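Local structure of polysialic acid O-acetyltransferase (Escherichia coli, 3JQY) at residues C125-G130 against L141-G146; K162-S167 against V176-G181. The protein transfers acetyl groups from acetyl-CoA to the O7 or O9 hydroxyls of capsular polysialic acid, working as a trimer built on a left-handed beta-helix. All coordinates share one frame; numbering follows the deposited sequence.

Interaction 1. Residues C125-G130 against L141-G146; sequences CNVTIG and LRASDG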
loop_
_atom_site.group_PDB
_atom_site.type_symbol
_atom_site.label_atom_id
_atom_site.label_comp_id
_atom_site.label_asym_id
_atom_site.label_seq_id
_atom_site.Cartn_x
_atom_site.Cartn_y
_atom_site.Cartn_z
ATOM N N CYS B 125 -11.314 21.583 9.232
ATOM C CA CYS B 125 -12.423 20.673 8.996
ATOM C C CYS B 125 -12.505 19.633 10.108
ATOM O O CYS B 125 -11.760 19.694 11.083
ATOM C CB CYS B 125 -12.320 20.008 7.618
ATOM S SG CYS B 125 -10.912 18.904 7.416
ATOM N N ASN B 126 -13.421 18.685 9.971
ATOM C CA ASN B 126 -13.694 17.766 11.070
ATOM C C ASN B 126 -13.508 16.329 10.646
ATOM O O ASN B 126 -13.908 15.945 9.552
ATOM C CB ASN B 126 -15.118 17.968 11.579
ATOM C CG ASN B 126 -15.386 19.405 11.993
ATOM O OD1 ASN B 126 -16.461 19.949 11.735
ATOM N ND2 ASN B 126 -14.400 20.029 12.625
ATOM N N VAL B 127 -12.889 15.537 11.511
ATOM C CA VAL B 127 -12.830 14.102 11.296
ATOM C C VAL B 127 -13.389 13.443 12.544
ATOM O O VAL B 127 -12.947 13.730 13.649
ATOM C CB VAL B 127 -11.398 13.616 11.015
ATOM C CG1 VAL B 127 -11.360 12.101 10.988
ATOM C CG2 VAL B 127 -10.896 14.192 9.682
ATOM N N THR B 128 -14.389 12.588 12.362
ATOM C CA THR B 128 -15.097 11.986 13.483
ATOM C C THR B 128 -15.180 10.478 13.301
ATOM O O THR B 128 -15.482 9.993 12.206
ATOM C CB THR B 128 -16.530 12.530 13.577
ATOM O OG1 THR B 128 -16.488 13.922 13.919
ATOM C CG2 THR B 128 -17.314 11.773 14.635
ATOM N N ILE B 129 -14.886 9.740 14.363
ATOM C CA ILE B 129 -15.106 8.295 14.374
ATOM C C ILE B 129 -16.069 7.987 15.506
ATOM O O ILE B 129 -15.876 8.444 16.626
ATOM C CB ILE B 129 -13.793 7.506 14.599
ATOM C CG1 ILE B 129 -12.755 7.893 13.538
ATOM C CG2 ILE B 129 -14.059 6.001 14.574
ATOM C CD1 ILE B 129 -11.505 7.049 13.571
ATOM N N GLY B 130 -17.104 7.213 15.208
ATOM C CA GLY B 130 -18.142 6.907 16.179
ATOM C C GLY B 130 -17.700 5.936 17.251
ATOM O O GLY B 130 -16.529 5.562 17.333
ATOM N N LEU B 141 -7.136 8.707 7.367
ATOM C CA LEU B 141 -8.302 9.556 7.121
ATOM C C LEU B 141 -7.806 10.911 6.624
ATOM O O LEU B 141 -7.302 11.720 7.407
ATOM C CB LEU B 141 -9.148 9.699 8.392
ATOM C CG LEU B 141 -9.521 8.391 9.104
ATOM C CD1 LEU B 141 -10.391 8.645 10.342
ATOM C CD2 LEU B 141 -10.224 7.423 8.142
ATOM N N ARG B 142 -7.923 11.140 5.316
ATOM C CA ARG B 142 -7.306 12.308 4.684
ATOM C C ARG B 142 -8.351 13.341 4.266
ATOM O O ARG B 142 -8.865 13.295 3.152
ATOM C CB ARG B 142 -6.464 11.881 3.474
ATOM C CG ARG B 142 -5.534 12.970 2.948
ATOM C CD ARG B 142 -4.739 12.523 1.711
ATOM N NE ARG B 142 -3.851 11.390 1.984
ATOM C CZ ARG B 142 -2.680 11.479 2.608
ATOM N NH1 ARG B 142 -2.238 12.657 3.041
ATOM N NH2 ARG B 142 -1.949 10.385 2.807
ATOM N N ALA B 143 -8.660 14.272 5.165
ATOM C CA ALA B 143 -9.732 15.242 4.926
ATOM C C ALA B 143 -9.261 16.464 4.145
ATOM O O ALA B 143 -10.072 17.305 3.749
ATOM C CB ALA B 143 -10.362 15.670 6.242
ATOM N N SER B 144 -7.951 16.566 3.947
ATOM C CA SER B 144 -7.358 17.650 3.167
ATOM C C SER B 144 -6.382 17.092 2.136
ATOM O O SER B 144 -5.634 16.153 2.430
ATOM C CB SER B 144 -6.624 18.621 4.090
ATOM O OG SER B 144 -5.833 19.528 3.335
ATOM N N ASP B 145 -6.379 17.675 0.937
ATOM C CA ASP B 145 -5.507 17.222 -0.154
ATOM C C ASP B 145 -4.062 17.684 0.011
ATOM O O ASP B 145 -3.150 17.118 -0.595
ATOM C CB ASP B 145 -6.012 17.729 -1.510
ATOM C CG ASP B 145 -7.208 16.955 -2.026
ATOM O OD1 ASP B 145 -7.664 16.003 -1.353
ATOM O OD2 ASP B 145 -7.690 17.301 -3.127
ATOM N N GLY B 146 -3.853 18.732 0.795
ATOM C CA GLY B 146 -2.503 19.206 1.055
ATOM C C GLY B 146 -2.032 20.340 0.163
ATOM O O GLY B 146 -1.259 21.191 0.605
#

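Interaction 2. Residues K162-S167 against V176-G181; sequences KDIIIS and VSIMKG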
loop_
_atom_site.group_PDB
_atom_site.type_symbol
_atom_site.label_atom_id
_atom_site.label_comp_id
_atom_site.label_asym_id
_atom_site.label_seq_id
_atom_site.Cartn_x
_atom_site.Cartn_y
_atom_site.Cartn_z
ATOM N N LYS B 162 -12.849 18.781 3.250
ATOM C CA LYS B 162 -14.225 18.413 3.588
ATOM C C LYS B 162 -14.232 17.329 4.672
ATOM O O LYS B 162 -13.376 16.440 4.671
ATOM C CB LYS B 162 -14.975 17.929 2.350
ATOM C CG LYS B 162 -15.089 18.986 1.249
ATOM C CD LYS B 162 -16.064 18.561 0.160
ATOM C CE LYS B 162 -16.221 19.655 -0.891
ATOM N NZ LYS B 162 -16.456 20.995 -0.274
ATOM N N ASP B 163 -15.200 17.411 5.582
ATOM C CA ASP B 163 -15.263 16.522 6.745
ATOM C C ASP B 163 -15.306 15.034 6.392
ATOM O O ASP B 163 -15.904 14.628 5.395
ATOM C CB ASP B 163 -16.508 16.819 7.595
ATOM C CG ASP B 163 -16.506 18.213 8.199
ATOM O OD1 ASP B 163 -15.503 18.945 8.094
ATOM O OD2 ASP B 163 -17.539 18.575 8.795
ATOM N N ILE B 164 -14.701 14.218 7.250
ATOM C CA ILE B 164 -14.872 12.772 7.174
ATOM C C ILE B 164 -15.638 12.321 8.409
ATOM O O ILE B 164 -15.305 12.701 9.525
ATOM C CB ILE B 164 -13.514 12.032 7.109
ATOM C CG1 ILE B 164 -12.822 12.346 5.782
ATOM C CG2 ILE B 164 -13.724 10.537 7.240
ATOM C CD1 ILE B 164 -11.348 12.008 5.743
ATOM N N ILE B 165 -16.672 11.522 8.202
ATOM C CA ILE B 165 -17.535 11.096 9.300
ATOM C C ILE B 165 -17.722 9.590 9.255
ATOM O O ILE B 165 -18.420 9.066 8.389
ATOM C CB ILE B 165 -18.918 11.788 9.244
ATOM C CG1 ILE B 165 -18.756 13.307 9.175
ATOM C CG2 ILE B 165 -19.759 11.400 10.455
ATOM C CD1 ILE B 165 -17.967 13.902 10.319
ATOM N N ILE B 166 -17.062 8.893 10.171
ATOM C CA ILE B 166 -17.254 7.459 10.309
ATOM C C ILE B 166 -18.265 7.213 11.423
ATOM O O ILE B 166 -18.027 7.557 12.573
ATOM C CB ILE B 166 -15.923 6.746 10.608
ATOM C CG1 ILE B 166 -14.891 7.093 9.529
ATOM C CG2 ILE B 166 -16.133 5.235 10.724
ATOM C CD1 ILE B 166 -13.505 6.591 9.815
ATOM N N SER B 167 -19.412 6.641 11.065
ATOM C CA SER B 167 -20.467 6.404 12.046
ATOM C C SER B 167 -20.054 5.371 13.086
ATOM O O SER B 167 -19.024 4.714 12.953
ATOM C CB SER B 167 -21.756 5.956 11.354
ATOM O OG SER B 167 -22.292 7.001 10.559
ATOM N N VAL B 176 -6.175 1.117 4.271
ATOM C CA VAL B 176 -7.294 1.826 3.658
ATOM C C VAL B 176 -7.069 3.319 3.801
ATOM O O VAL B 176 -6.597 3.769 4.838
ATOM C CB VAL B 176 -8.603 1.518 4.408
ATOM C CG1 VAL B 176 -9.679 2.564 4.089
ATOM C CG2 VAL B 176 -9.096 0.115 4.077
ATOM N N SER B 177 -7.409 4.078 2.763
ATOM C CA SER B 177 -7.516 5.529 2.879
ATOM C C SER B 177 -8.964 5.920 2.689
ATOM O O SER B 177 -9.646 5.437 1.770
ATOM C CB SER B 177 -6.667 6.243 1.829
ATOM O OG SER B 177 -5.305 6.244 2.197
ATOM N N ILE B 178 -9.435 6.784 3.571
ATOM C CA ILE B 178 -10.723 7.427 3.383
ATOM C C ILE B 178 -10.451 8.889 3.047
ATOM O O ILE B 178 -9.777 9.590 3.800
ATOM C CB ILE B 178 -11.601 7.286 4.629
ATOM C CG1 ILE B 178 -11.883 5.808 4.904
ATOM C CG2 ILE B 178 -12.912 8.033 4.448
ATOM C CD1 ILE B 178 -12.826 5.572 6.060
ATOM N N MET B 179 -10.949 9.334 1.897
ATOM C CA MET B 179 -10.652 10.679 1.394
ATOM C C MET B 179 -11.683 11.726 1.821
ATOM O O MET B 179 -12.650 11.412 2.515
ATOM C CB MET B 179 -10.503 10.657 -0.131
ATOM C CG MET B 179 -9.411 9.715 -0.637
ATOM S SD MET B 179 -7.825 9.975 0.201
ATOM C CE MET B 179 -6.695 9.208 -0.962
ATOM N N LYS B 180 -11.469 12.977 1.415
ATOM C CA LYS B 180 -12.254 14.073 1.977
ATOM C C LYS B 180 -13.740 13.989 1.632
ATOM O O LYS B 180 -14.122 13.526 0.549
ATOM C CB LYS B 180 -11.689 15.431 1.554
ATOM C CG LYS B 180 -11.847 15.741 0.066
ATOM C CD LYS B 180 -11.091 17.021 -0.278
ATOM C CE LYS B 180 -11.152 17.326 -1.766
ATOM N NZ LYS B 180 -10.549 16.226 -2.580
ATOM N N GLY B 181 -14.570 14.418 2.574
ATOM C CA GLY B 181 -15.996 14.553 2.338
ATOM C C GLY B 181 -16.763 13.250 2.418
ATOM O O GLY B 181 -17.946 13.203 2.083
#

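Interaction 1. Residues C125-G130 against L141-G146
Val127 reaches across the interior of a left-handed beta-helix to Leu141 and Ala143, splitting its two methyls between them. Residues 125-130 and 141-146 lie on different faces of the prism, in the parallel sheets that hold strands 126-129 and 139-142, and what joins them is purely apolar, with no hydrogen bond from one segment to the other. Val127 CG1, set anti to the backbone N (chi1 172°), lies 3.6 Å from Leu141 CD1. Its other methyl, CG2, packs instead on Ala143 CB at 3.8 Å. The side chains of Val127 and Leu141 cross obliquely, so a methyl meets a methyl while the two chains do not run alongside each other. Ile129 comes to the same Leu141 CD1 from farther along its strand: the side chain does not set out toward Leu141, but its extended chain carries CD1 to within 3.8 Å of Leu141 CD1. One leucine methyl thus touches both a valine and an isoleucine, the two contacts roughly at right angles. Residues alternate along strand 126-129, and Asn126 and Thr128 turn away from the interior. Past Arg142 the chain leaves the strand, and Ala143 leads on to Asp145 and Gly146, which probably bind acetyl-CoA, as in related enzymes. At that end of the contact Cys125 SG, turned between its own backbone N and carbonyl carbon (chi1 66°), sits 3.5 Å from Ala143 CB.

Interaction 2. Residues K162-S167 against V176-G181
The Lys162 carbonyl receives the N-H of Gly181 in a weak hydrogen bond, Gly181 N to Lys162 O at 3.1 Å and bent to 141° at the hydrogen. Here the segments come close enough for backbone to press on backbone: Gly181 CA lies 3.1 Å from Asp163 O, and Lys162 CB packs over the glycine at 3.5 Å from Gly181 CA. Gly181, with a positive phi of 80°, is thus held tight against both residues. Farther in, aliphatic side chains take over. Ile164 lies with CG1 against the Met179 carbonyl, Ile164 CG1 to Met179 O being 3.4 Å. Its other branch, CG2, anti to the backbone N, meets Ile178 CG2 at 3.8 Å. Ile166 has two conformers, and in one of them Ile166 CD1 comes within 3.9 Å of Ile178 CD1; in both pairs the side chains meet at a slant.

Around this shell, polar groups set the ends. Lys180, like Asp145 a probable acetyl-CoA ligand, lays its CB near the Lys162 carbonyl, then leads its ammonium away to a salt bridge with Asp145. Asp163 turns its carboxylate the other way, and OD1 accepts a hydrogen bond from Asn126 N. Strand 164-166 runs between strands 126-129 and 183-184 in one parallel sheet of the beta-helix, while strand 176-178 lies between 139-142 and 195-196 in another, its outer side chains Ser177 and Met179 packing on Tyr192 of a second subunit.

Interactions 1 and 2 join the same two faces of the beta-helix one coil apart, since strands 126-129 and 164-166 are neighbours in one sheet and 139-142 and 176-178 in the other. Their centres are about 5 Å apart, and probable hydrogen bonds, Thr128 O to Ile166 N and Gly130 N to Ile166 O, both 2.8 Å, tie the coils together. The touching residues of interaction 1 are all buried, and the contact is made by side chains alone. Interaction 2 shares that aliphatic interior but continues to the surface, where lysines and a glycine bring in backbone polarity. Each supplies part of the acetyl-CoA site inferred by similarity: Asp145 and Gly146 from 141-146, Lys180 from 176-181.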